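Local coordinates for freshwater cyanophage protein (Microcystis phage Mic1, PDB 6L2W) that is of unknown function but has a novel fold and is probably a structural protein of the phage, built from an antiparallel sheet and two helices, at residues 9-13 / 14-18; 50-53 / 54-58; 57-61 / 62-66; 102-105 / 106-110. All coordinates share one frame; numbering follows the deposited sequence.

Interaction 1: 9-13 / 14-18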
loop_
_atom_site.group_PDB
_atom_site.type_symbol
_atom_site.label_atom_id
_atom_site.label_comp_id
_atom_site.label_asym_id
_atom_site.label_seq_id
_atom_site.Cartn_x
_atom_site.Cartn_y
_atom_site.Cartn_z
ATOM N N HIS B 9 0.897 -0.310 -8.768
ATOM C CA HIS B 9 -0.503 0.065 -8.668
ATOM C C HIS B 9 -0.702 1.421 -9.321
ATOM O O HIS B 9 0.063 2.339 -9.107
ATOM C CB HIS B 9 -0.962 0.131 -7.212
ATOM C CG HIS B 9 0.131 0.556 -6.294
ATOM N ND1 HIS B 9 0.820 1.733 -6.477
ATOM C CD2 HIS B 9 0.667 -0.037 -5.206
ATOM C CE1 HIS B 9 1.768 1.832 -5.555
ATOM N NE2 HIS B 9 1.682 0.771 -4.756
ATOM N N SER B 10 -1.725 1.509 -10.130
ATOM C CA SER B 10 -2.076 2.760 -10.752
ATOM C C SER B 10 -3.546 2.700 -11.148
ATOM O O SER B 10 -4.181 1.621 -11.112
ATOM C CB SER B 10 -1.207 3.054 -11.951
ATOM O OG SER B 10 -1.395 2.038 -12.925
ATOM N N PHE B 11 -4.052 3.858 -11.529
ATOM C CA PHE B 11 -5.422 3.951 -11.910
ATOM C C PHE B 11 -5.499 4.577 -13.300
ATOM O O PHE B 11 -4.929 5.643 -13.526
ATOM C CB PHE B 11 -6.223 4.755 -10.885
ATOM C CG PHE B 11 -7.706 4.613 -11.082
ATOM C CD1 PHE B 11 -8.384 3.524 -10.567
ATOM C CD2 PHE B 11 -8.411 5.535 -11.840
ATOM C CE1 PHE B 11 -9.745 3.371 -10.781
ATOM C CE2 PHE B 11 -9.773 5.384 -12.046
ATOM C CZ PHE B 11 -10.442 4.306 -11.510
ATOM N N ASP B 12 -6.200 3.908 -14.215
ATOM C CA ASP B 12 -6.394 4.462 -15.546
ATOM C C ASP B 12 -7.800 5.091 -15.611
ATOM O O ASP B 12 -8.777 4.399 -15.680
ATOM C CB ASP B 12 -6.155 3.408 -16.633
ATOM C CG ASP B 12 -6.194 3.982 -18.042
ATOM O OD1 ASP B 12 -7.005 4.897 -18.272
ATOM O OD2 ASP B 12 -5.413 3.517 -18.904
ATOM N N TYR B 13 -7.877 6.407 -15.638
ATOM C CA TYR B 13 -9.145 7.083 -15.657
ATOM C C TYR B 13 -9.859 6.907 -17.005
ATOM O O TYR B 13 -11.057 6.996 -17.016
ATOM C CB TYR B 13 -8.955 8.572 -15.373
ATOM C CG TYR B 13 -8.574 8.918 -13.961
ATOM C CD1 TYR B 13 -9.546 9.111 -12.999
ATOM C CD2 TYR B 13 -7.251 9.060 -13.586
ATOM C CE1 TYR B 13 -9.217 9.431 -11.694
ATOM C CE2 TYR B 13 -6.906 9.392 -12.289
ATOM C CZ TYR B 13 -7.892 9.593 -11.340
ATOM O OH TYR B 13 -7.576 9.925 -10.052
ATOM N N LEU B 14 -9.135 6.691 -18.109
ATOM C CA LEU B 14 -9.723 6.428 -19.442
ATOM C C LEU B 14 -10.572 5.157 -19.390
ATOM O O LEU B 14 -11.693 5.155 -19.890
ATOM C CB LEU B 14 -8.616 6.269 -20.499
ATOM C CG LEU B 14 -9.061 5.946 -21.934
ATOM C CD1 LEU B 14 -10.163 6.871 -22.395
ATOM C CD2 LEU B 14 -7.907 6.027 -22.941
ATOM N N PHE B 15 -10.033 4.081 -18.820
ATOM C CA PHE B 15 -10.724 2.793 -18.818
ATOM C C PHE B 15 -11.423 2.558 -17.465
ATOM O O PHE B 15 -12.121 1.568 -17.298
ATOM C CB PHE B 15 -9.743 1.660 -19.133
ATOM C CG PHE B 15 -9.066 1.701 -20.482
ATOM C CD1 PHE B 15 -9.787 1.919 -21.649
ATOM C CD2 PHE B 15 -7.708 1.434 -20.597
ATOM C CE1 PHE B 15 -9.159 1.924 -22.888
ATOM C CE2 PHE B 15 -7.083 1.427 -21.839
ATOM C CZ PHE B 15 -7.809 1.673 -22.983
ATOM N N ASN B 16 -11.249 3.457 -16.500
ATOM C CA ASN B 16 -11.837 3.309 -15.161
ATOM C C ASN B 16 -11.264 2.061 -14.458
ATOM O O ASN B 16 -11.966 1.386 -13.720
ATOM C CB ASN B 16 -13.369 3.274 -15.240
ATOM C CG ASN B 16 -14.047 3.814 -13.997
ATOM O OD1 ASN B 16 -13.620 4.825 -13.442
ATOM N ND2 ASN B 16 -15.109 3.156 -13.557
ATOM N N LEU B 17 -9.974 1.788 -14.639
ATOM C CA LEU B 17 -9.375 0.512 -14.194
ATOM C C LEU B 17 -8.273 0.752 -13.157
ATOM O O LEU B 17 -7.406 1.588 -13.330
ATOM C CB LEU B 17 -8.763 -0.222 -15.394
ATOM C CG LEU B 17 -9.620 -1.290 -16.068
ATOM C CD1 LEU B 17 -8.813 -2.002 -17.149
ATOM C CD2 LEU B 17 -10.166 -2.292 -15.057
ATOM N N PHE B 18 -8.321 -0.053 -12.108
ATOM C CA PHE B 18 -7.245 -0.217 -11.164
ATOM C C PHE B 18 -6.318 -1.296 -11.707
ATOM O O PHE B 18 -6.777 -2.390 -11.996
ATOM C CB PHE B 18 -7.785 -0.635 -9.791
ATOM C CG PHE B 18 -6.732 -0.732 -8.720
ATOM C CD1 PHE B 18 -5.946 0.365 -8.400
ATOM C CD2 PHE B 18 -6.538 -1.906 -8.016
ATOM C CE1 PHE B 18 -4.964 0.277 -7.426
ATOM C CE2 PHE B 18 -5.569 -1.986 -7.027
ATOM C CZ PHE B 18 -4.776 -0.899 -6.744
#

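Interaction 2: 50-53 / 54-58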
loop_
_atom_site.group_PDB
_atom_site.type_symbol
_atom_site.label_atom_id
_atom_site.label_comp_id
_atom_site.label_asym_id
_atom_site.label_seq_id
_atom_site.Cartn_x
_atom_site.Cartn_y
_atom_site.Cartn_z
ATOM N N GLU B 50 23.664 -10.372 0.569
ATOM C CA GLU B 50 24.220 -10.144 -0.771
ATOM C C GLU B 50 23.190 -9.437 -1.672
ATOM O O GLU B 50 23.555 -8.478 -2.381
ATOM C CB GLU B 50 24.756 -11.443 -1.396
ATOM C CG GLU B 50 23.848 -12.661 -1.281
ATOM C CD GLU B 50 24.170 -13.629 -0.145
ATOM O OE1 GLU B 50 24.789 -13.200 0.855
ATOM O OE2 GLU B 50 23.790 -14.816 -0.252
ATOM N N ASN B 51 21.921 -9.863 -1.653
ATOM C CA ASN B 51 20.946 -9.354 -2.638
ATOM C C ASN B 51 20.372 -7.991 -2.199
ATOM O O ASN B 51 19.705 -7.352 -2.988
ATOM C CB ASN B 51 19.835 -10.371 -2.921
ATOM C CG ASN B 51 18.848 -10.523 -1.784
ATOM O OD1 ASN B 51 18.950 -9.830 -0.774
ATOM N ND2 ASN B 51 17.902 -11.437 -1.925
ATOM N N LEU B 52 20.625 -7.548 -0.969
ATOM C CA LEU B 52 20.055 -6.295 -0.429
ATOM C C LEU B 52 20.366 -5.142 -1.379
ATOM O O LEU B 52 19.478 -4.405 -1.843
ATOM C CB LEU B 52 20.652 -6.037 0.960
ATOM C CG LEU B 52 20.167 -4.803 1.725
ATOM C CD1 LEU B 52 20.715 -3.504 1.143
ATOM C CD2 LEU B 52 18.652 -4.754 1.811
ATOM N N GLU B 53 21.646 -5.009 -1.642
ATOM C CA GLU B 53 22.169 -4.022 -2.548
ATOM C C GLU B 53 21.405 -4.076 -3.879
ATOM O O GLU B 53 20.981 -3.050 -4.395
ATOM C CB GLU B 53 23.661 -4.284 -2.769
ATOM C CG GLU B 53 24.442 -3.056 -3.190
ATOM C CD GLU B 53 25.847 -2.999 -2.611
ATOM O OE1 GLU B 53 25.975 -2.690 -1.401
ATOM O OE2 GLU B 53 26.809 -3.267 -3.370
ATOM N N ASN B 54 21.225 -5.266 -4.430
ATOM C CA ASN B 54 20.646 -5.391 -5.765
ATOM C C ASN B 54 19.171 -4.969 -5.743
ATOM O O ASN B 54 18.674 -4.397 -6.683
ATOM C CB ASN B 54 20.796 -6.811 -6.321
ATOM C CG ASN B 54 22.240 -7.195 -6.584
ATOM O OD1 ASN B 54 22.646 -8.324 -6.297
ATOM N ND2 ASN B 54 23.024 -6.266 -7.117
ATOM N N VAL B 55 18.472 -5.319 -4.678
ATOM C CA VAL B 55 17.081 -4.956 -4.522
ATOM C C VAL B 55 16.992 -3.426 -4.419
ATOM O O VAL B 55 16.162 -2.804 -5.083
ATOM C CB VAL B 55 16.467 -5.680 -3.308
ATOM C CG1 VAL B 55 15.290 -4.924 -2.721
ATOM C CG2 VAL B 55 16.078 -7.115 -3.654
ATOM N N CYS B 56 17.870 -2.808 -3.633
ATOM C CA CYS B 56 17.770 -1.357 -3.449
ATOM C C CYS B 56 18.070 -0.615 -4.748
ATOM O O CYS B 56 17.509 0.458 -5.000
ATOM C CB CYS B 56 18.715 -0.853 -2.374
ATOM S SG CYS B 56 18.149 -1.294 -0.716
ATOM N N GLU B 57 18.947 -1.188 -5.544
ATOM C CA GLU B 57 19.400 -0.559 -6.786
ATOM C C GLU B 57 18.254 -0.590 -7.808
ATOM O O GLU B 57 18.021 0.373 -8.571
ATOM C CB GLU B 57 20.644 -1.275 -7.318
ATOM C CG GLU B 57 21.919 -0.904 -6.568
ATOM C CD GLU B 57 23.231 -1.419 -7.157
ATOM O OE1 GLU B 57 23.460 -2.655 -7.128
ATOM O OE2 GLU B 57 24.034 -0.577 -7.628
ATOM N N TYR B 58 17.538 -1.701 -7.835
ATOM C CA TYR B 58 16.487 -1.812 -8.806
ATOM C C TYR B 58 15.327 -0.884 -8.394
ATOM O O TYR B 58 14.747 -0.209 -9.244
ATOM C CB TYR B 58 16.102 -3.279 -8.994
ATOM C CG TYR B 58 15.022 -3.458 -10.021
ATOM C CD1 TYR B 58 15.274 -3.274 -11.369
ATOM C CD2 TYR B 58 13.723 -3.735 -9.636
ATOM C CE1 TYR B 58 14.267 -3.399 -12.315
ATOM C CE2 TYR B 58 12.707 -3.870 -10.567
ATOM C CZ TYR B 58 12.975 -3.696 -11.910
ATOM O OH TYR B 58 11.956 -3.840 -12.815
#

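Interaction 3: 57-61 / 62-66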
loop_
_atom_site.group_PDB
_atom_site.type_symbol
_atom_site.label_atom_id
_atom_site.label_comp_id
_atom_site.label_asym_id
_atom_site.label_seq_id
_atom_site.Cartn_x
_atom_site.Cartn_y
_atom_site.Cartn_z
ATOM N N GLU B 57 18.947 -1.188 -5.544
ATOM C CA GLU B 57 19.400 -0.559 -6.786
ATOM C C GLU B 57 18.254 -0.590 -7.808
ATOM O O GLU B 57 18.021 0.373 -8.571
ATOM C CB GLU B 57 20.644 -1.275 -7.318
ATOM C CG GLU B 57 21.919 -0.904 -6.568
ATOM C CD GLU B 57 23.231 -1.419 -7.157
ATOM O OE1 GLU B 57 23.460 -2.655 -7.128
ATOM O OE2 GLU B 57 24.034 -0.577 -7.628
ATOM N N TYR B 58 17.538 -1.701 -7.835
ATOM C CA TYR B 58 16.487 -1.812 -8.806
ATOM C C TYR B 58 15.327 -0.884 -8.394
ATOM O O TYR B 58 14.747 -0.209 -9.244
ATOM C CB TYR B 58 16.102 -3.279 -8.994
ATOM C CG TYR B 58 15.022 -3.458 -10.021
ATOM C CD1 TYR B 58 15.274 -3.274 -11.369
ATOM C CD2 TYR B 58 13.723 -3.735 -9.636
ATOM C CE1 TYR B 58 14.267 -3.399 -12.315
ATOM C CE2 TYR B 58 12.707 -3.870 -10.567
ATOM C CZ TYR B 58 12.975 -3.696 -11.910
ATOM O OH TYR B 58 11.956 -3.840 -12.815
ATOM N N CYS B 59 15.030 -0.822 -7.095
ATOM C CA CYS B 59 13.958 0.050 -6.588
ATOM C C CYS B 59 14.268 1.526 -6.883
ATOM O O CYS B 59 13.365 2.287 -7.263
ATOM C CB CYS B 59 13.744 -0.160 -5.088
ATOM S SG CYS B 59 12.949 -1.747 -4.705
ATOM N N ALA B 60 15.521 1.924 -6.715
ATOM C CA ALA B 60 15.960 3.284 -7.062
ATOM C C ALA B 60 15.703 3.549 -8.549
ATOM O O ALA B 60 15.215 4.616 -8.881
ATOM C CB ALA B 60 17.419 3.501 -6.713
ATOM N N LYS B 61 15.956 2.573 -9.417
ATOM C CA LYS B 61 15.664 2.707 -10.865
ATOM C C LYS B 61 14.173 2.995 -11.095
ATOM O O LYS B 61 13.802 3.676 -12.048
ATOM C CB LYS B 61 16.032 1.430 -11.631
ATOM C CG LYS B 61 16.766 1.636 -12.947
ATOM C CD LYS B 61 17.703 0.493 -13.322
ATOM C CE LYS B 61 18.936 0.415 -12.438
ATOM N NZ LYS B 61 19.980 -0.476 -13.001
ATOM N N LEU B 62 13.307 2.473 -10.237
ATOM C CA LEU B 62 11.898 2.754 -10.374
ATOM C C LEU B 62 11.520 4.070 -9.675
ATOM O O LEU B 62 10.365 4.483 -9.774
ATOM C CB LEU B 62 11.121 1.560 -9.813
ATOM C CG LEU B 62 11.279 0.264 -10.598
ATOM C CD1 LEU B 62 10.526 -0.859 -9.909
ATOM C CD2 LEU B 62 10.798 0.407 -12.035
ATOM N N GLY B 63 12.454 4.725 -8.971
ATOM C CA GLY B 63 12.151 6.006 -8.303
ATOM C C GLY B 63 11.667 5.815 -6.869
ATOM O O GLY B 63 11.048 6.685 -6.285
ATOM N N ILE B 64 11.993 4.686 -6.280
ATOM C CA ILE B 64 11.635 4.436 -4.910
ATOM C C ILE B 64 12.698 5.082 -4.018
ATOM O O ILE B 64 13.896 4.914 -4.232
ATOM C CB ILE B 64 11.483 2.926 -4.660
ATOM C CG1 ILE B 64 10.204 2.401 -5.315
ATOM C CG2 ILE B 64 11.533 2.604 -3.175
ATOM C CD1 ILE B 64 10.122 0.887 -5.390
ATOM N N GLU B 65 12.223 5.797 -3.017
ATOM C CA GLU B 65 13.059 6.649 -2.225
ATOM C C GLU B 65 12.924 6.278 -0.742
ATOM O O GLU B 65 11.927 5.717 -0.296
ATOM C CB GLU B 65 12.653 8.113 -2.414
ATOM C CG GLU B 65 12.995 8.722 -3.768
ATOM C CD GLU B 65 12.359 10.093 -3.976
ATOM O OE1 GLU B 65 12.519 10.961 -3.097
ATOM O OE2 GLU B 65 11.667 10.284 -4.993
ATOM N N ALA B 66 13.954 6.627 0.007
ATOM C CA ALA B 66 13.983 6.469 1.424
ATOM C C ALA B 66 12.675 7.006 2.026
ATOM O O ALA B 66 12.093 7.933 1.487
ATOM C CB ALA B 66 15.203 7.196 1.938
#

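Interaction 4: 102-105 / 106-110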
loop_
_atom_site.group_PDB
_atom_site.type_symbol
_atom_site.label_atom_id
_atom_site.label_comp_id
_atom_site.label_asym_id
_atom_site.label_seq_id
_atom_site.Cartn_x
_atom_site.Cartn_y
_atom_site.Cartn_z
ATOM N N ILE B 102 18.147 0.092 4.623
ATOM C CA ILE B 102 17.515 0.263 3.325
ATOM C C ILE B 102 17.421 1.750 2.995
ATOM O O ILE B 102 17.710 2.137 1.876
ATOM C CB ILE B 102 16.152 -0.445 3.262
ATOM C CG1 ILE B 102 16.380 -1.956 3.274
ATOM C CG2 ILE B 102 15.334 0.016 2.049
ATOM C CD1 ILE B 102 15.114 -2.781 3.278
ATOM N N ASN B 103 17.034 2.539 3.982
ATOM C CA ASN B 103 16.918 3.975 3.840
ATOM C C ASN B 103 18.279 4.613 3.526
ATOM O O ASN B 103 18.342 5.508 2.676
ATOM C CB ASN B 103 16.303 4.595 5.094
ATOM C CG ASN B 103 14.789 4.633 5.038
ATOM O OD1 ASN B 103 14.212 4.678 3.953
ATOM N ND2 ASN B 103 14.141 4.692 6.192
ATOM N N LEU B 104 19.351 4.175 4.190
ATOM C CA LEU B 104 20.685 4.720 3.914
ATOM C C LEU B 104 21.031 4.445 2.440
ATOM O O LEU B 104 21.406 5.339 1.701
ATOM C CB LEU B 104 21.720 4.111 4.875
ATOM C CG LEU B 104 23.197 4.371 4.544
ATOM C CD1 LEU B 104 23.486 5.858 4.498
ATOM C CD2 LEU B 104 24.134 3.684 5.540
ATOM N N LYS B 105 20.853 3.214 2.012
ATOM C CA LYS B 105 21.214 2.823 0.664
ATOM C C LYS B 105 20.352 3.573 -0.362
ATOM O O LYS B 105 20.885 4.156 -1.317
ATOM C CB LYS B 105 21.095 1.308 0.518
ATOM C CG LYS B 105 21.470 0.783 -0.858
ATOM C CD LYS B 105 22.956 0.764 -1.118
ATOM C CE LYS B 105 23.259 0.527 -2.580
ATOM N NZ LYS B 105 24.710 0.365 -2.820
ATOM N N LEU B 106 19.038 3.614 -0.161
ATOM C CA LEU B 106 18.166 4.286 -1.135
ATOM C C LEU B 106 18.539 5.762 -1.208
ATOM O O LEU B 106 18.492 6.374 -2.272
ATOM C CB LEU B 106 16.702 4.142 -0.730
ATOM C CG LEU B 106 16.090 2.761 -0.951
ATOM C CD1 LEU B 106 14.732 2.694 -0.270
ATOM C CD2 LEU B 106 15.957 2.432 -2.433
ATOM N N LYS B 107 18.897 6.322 -0.069
ATOM C CA LYS B 107 19.221 7.725 -0.044
ATOM C C LYS B 107 20.573 7.963 -0.722
ATOM O O LYS B 107 20.739 8.990 -1.357
ATOM C CB LYS B 107 19.246 8.273 1.382
ATOM C CG LYS B 107 19.195 9.787 1.449
ATOM C CD LYS B 107 18.030 10.376 0.672
ATOM C CE LYS B 107 17.828 11.859 0.904
ATOM N NZ LYS B 107 18.996 12.649 0.446
ATOM N N GLU B 108 21.509 7.029 -0.567
ATOM C CA GLU B 108 22.792 7.081 -1.288
ATOM C C GLU B 108 22.524 7.021 -2.794
ATOM O O GLU B 108 23.116 7.755 -3.595
ATOM C CB GLU B 108 23.712 5.901 -0.934
ATOM C CG GLU B 108 24.296 5.954 0.467
ATOM C CD GLU B 108 25.131 4.744 0.872
ATOM O OE1 GLU B 108 24.745 3.578 0.547
ATOM O OE2 GLU B 108 26.171 4.965 1.529
ATOM N N LEU B 109 21.653 6.107 -3.180
ATOM C CA LEU B 109 21.393 5.906 -4.591
ATOM C C LEU B 109 20.734 7.157 -5.167
ATOM O O LEU B 109 21.070 7.544 -6.277
ATOM C CB LEU B 109 20.534 4.661 -4.785
ATOM C CG LEU B 109 21.273 3.353 -4.531
ATOM C CD1 LEU B 109 20.277 2.205 -4.424
ATOM C CD2 LEU B 109 22.321 3.090 -5.621
ATOM N N GLU B 110 19.866 7.810 -4.394
ATOM C CA GLU B 110 19.220 9.024 -4.882
ATOM C C GLU B 110 20.270 10.119 -5.116
ATOM O O GLU B 110 20.147 10.902 -6.052
ATOM C CB GLU B 110 18.134 9.501 -3.912
ATOM C CG GLU B 110 17.578 10.878 -4.248
ATOM C CD GLU B 110 16.590 11.457 -3.244
ATOM O OE1 GLU B 110 16.088 10.701 -2.372
ATOM O OE2 GLU B 110 16.324 12.671 -3.337
#

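Interaction 1: 9-13 / 14-18
Asp12 OD1 receives the backbone N-H groups of the two residues that open the turn, Leu14 and Phe15, and so ties the strand end to the loop that follows. Phe15 N, 3.2 Å from Asp12 OD1, makes the sounder bond and approaches from above the carboxylate plane; Leu14 N, 2.8 Å from Asp12 OD1, makes a weak one. With CG anti to the Asp12 nitrogen (chi1 -174°), the carboxylate is carried toward these amides, while Asp12 OD2 lies 3.5 Å from Phe15 CD2. The last residue of the strand thereby holds the first amides of the loop, an arrangement resembling an Asx turn, though its i to i+2 bond is weak. The Asp12 backbone works too: Asp12 N donates to Leu17 O at 2.8 Å, almost straight and in the carbonyl plane. Asp12 O accepts from Leu17 N at 3.1 Å, with a weak addition from Asn16 N. Because Asn16, in a left-handed backbone conformation, and Leu17 both face Asp12, the geometry fits a G1 beta bulge. One step further from the turn, Phe11 and Phe18 form a non-hydrogen-bonded pair on the face away from Asp12 and Leu17. Leu17 O lies over one face of the Phe11 ring, offset toward its rim, and Asn16 OD1 meets the ring edge 3.8 Å from Phe11 CZ, with amide and ring planes nearly perpendicular. Asn16 ND2 turns instead to Glu110 of the second subunit. The hairpin thus links strands 2-12 and 17-23 at the far end of the sheet, where His9 bonds to His84 of strand 83-89 and Phe18 packs on Phe73 of the second subunit.

Interaction 2: 50-53 / 54-58
Residues 50-53 lead straight into 54-58 as the opening turns of helix 51-61, and three successive i to i+4 bonds stitch them together. Val55 N reaches Asn51 O at 2.9 Å and Cys56 N reaches Leu52 O at the same 2.9 Å, both nearly along the C=O axis; Glu57 N meets Glu53 O at 3.0 Å from a donor position tilted out of the carbonyl plane. Around this spine the side chains divide by environment. On the inner side, Leu52 CG stands anti to its own nitrogen (chi1 -178°), which brings branch CD1 forward along the helix to 3.9 Å from Cys56 SG, an apolar touch one turn on. Val55 sits over the carbonyl it bonds to, its CG2 3.7 Å from Asn51 O. Nearer the solvent, Glu53 and Glu57 run side by side in the same direction with their carboxylates almost perpendicular. Glu57 lays its CG against Glu53 O (3.2 Å) and also meets Leu109 of helix 96-115, but the acidic ends stay apart, at 5.1 Å between Glu53 OE2 and Glu57 OE1; Glu53 has a long, weak ion pair with Lys105. Before the first turn settles, the amide of Asn51 bonds to Thr48 N and Glu46 O, fixing the helix start to the preceding chain. Such a division is the pattern of an amphipathic helix packed between a sheet and a second helix: Val55 meets Val4 and Leu45, while Leu52 and Cys56 turn to helix 96-115.

Interaction 3: 57-61 / 62-66
A Schellman motif ends helix 51-61, with Gly63 as the residue where the chain leaves helical angles. Two bonds reach back into the last turn: Ile64 N to Cys59 O at 2.9 Å, spanning five residues, and Gly63 N to Ala60 O at 2.8 Å, spanning three. Both donors stand above the plane of the carbonyl they meet, as the reversing chain brings them in obliquely rather than along the helix. Leu62 N keeps the helical pattern one step longer, bonding Tyr58 O at 3.2 Å and adding a weak bond to Cys59 O, which therefore serves two donors. What lets the chain turn is Gly63, which takes a positive phi (91°), a conformation in which a beta carbon would crowd the preceding carbonyl oxygen. The motif carries the hydrophobic contact that goes with it, between the residue just past the glycine and one in the last turn: Ile64 CD1 lies 3.8 Å from Cys59 CB and 3.9 Å from Cys59 SG. Ile64 has its CG1 anti to the carbonyl carbon (chi1 -73°), and that branch runs alongside Cys59 at the helix end. Leu62 CD1 touches the Tyr58 ring at an oblique approach, 3.8 Å from Tyr58 CE2. That ring also has a cation-pi partner in Lys28. Leu6 of strand 2-12 packs against Tyr58, Leu62 and Ile64, and Tyr83 of strand 83-89 against the last two.

Interaction 4: 102-105 / 106-110
This is an intrahelical contact in the middle of helix 96-115, where side chains one turn apart lie along the same flank. Four consecutive i to i+4 bonds carry the backbone, from Leu106 N to Ile102 O (2.8 Å) through to Leu109 N and Lys105 O (2.8 Å). On the buried flank Ile102 and Leu106 point the same way, and Ile102 CG2 meets Leu106 CD1 at 3.6 Å. Lys105 does two jobs with its aliphatic chain. Its CG is anti to the backbone nitrogen and a bend at chi2 (75°) swings the rest along the helix, where Lys105 CE lies 3.9 Å from Leu109 CD1. Crossing it at about a right angle, Glu108 brings OE1 to 3.7 Å from Lys105 CD, a touch on methylene rather than on the ammonium. The charges themselves stay 4.7 Å apart, between Lys105 NZ and Glu108 OE1, so any attraction is probably modest; the ammonium also has a long, weak partner in Glu53 of helix 51-61. Leu104 crosses Glu108 obliquely, its CD1 4.1 Å from Glu108 OE2. Leu109 touches Cys56 and Ala60 of helix 51-61, Ile102 touches Leu52 there, and Ile102 and Leu106 rest on Trp76 of strand 75-77, whose indole nitrogen bonds to Asn103.

How the interactions relate
Interactions 2, 3 and 4 form one cluster. Interactions 2 and 3 share Glu57 and Tyr58 and follow helix 51-61 from its start to its end, their centres 10 Å apart. Interaction 4, on helix 96-115, packs against both: Cys56 CB touches Lys105 CG at 3.5 Å, Glu57 CA touches Leu109 CD1 at 3.7 Å, and Ile64 O lies 3.7 Å from Leu106 CD2. Interaction 1 stands apart, its centre about 30 Å from those of interactions 2 and 4, on the opposite side of the chain's centre. Across the dimer it meets the second subunit's copies of interactions 3 and 4: Phe11 packs on Glu65, and Asn16 bonds to Glu110, both of the second subunit.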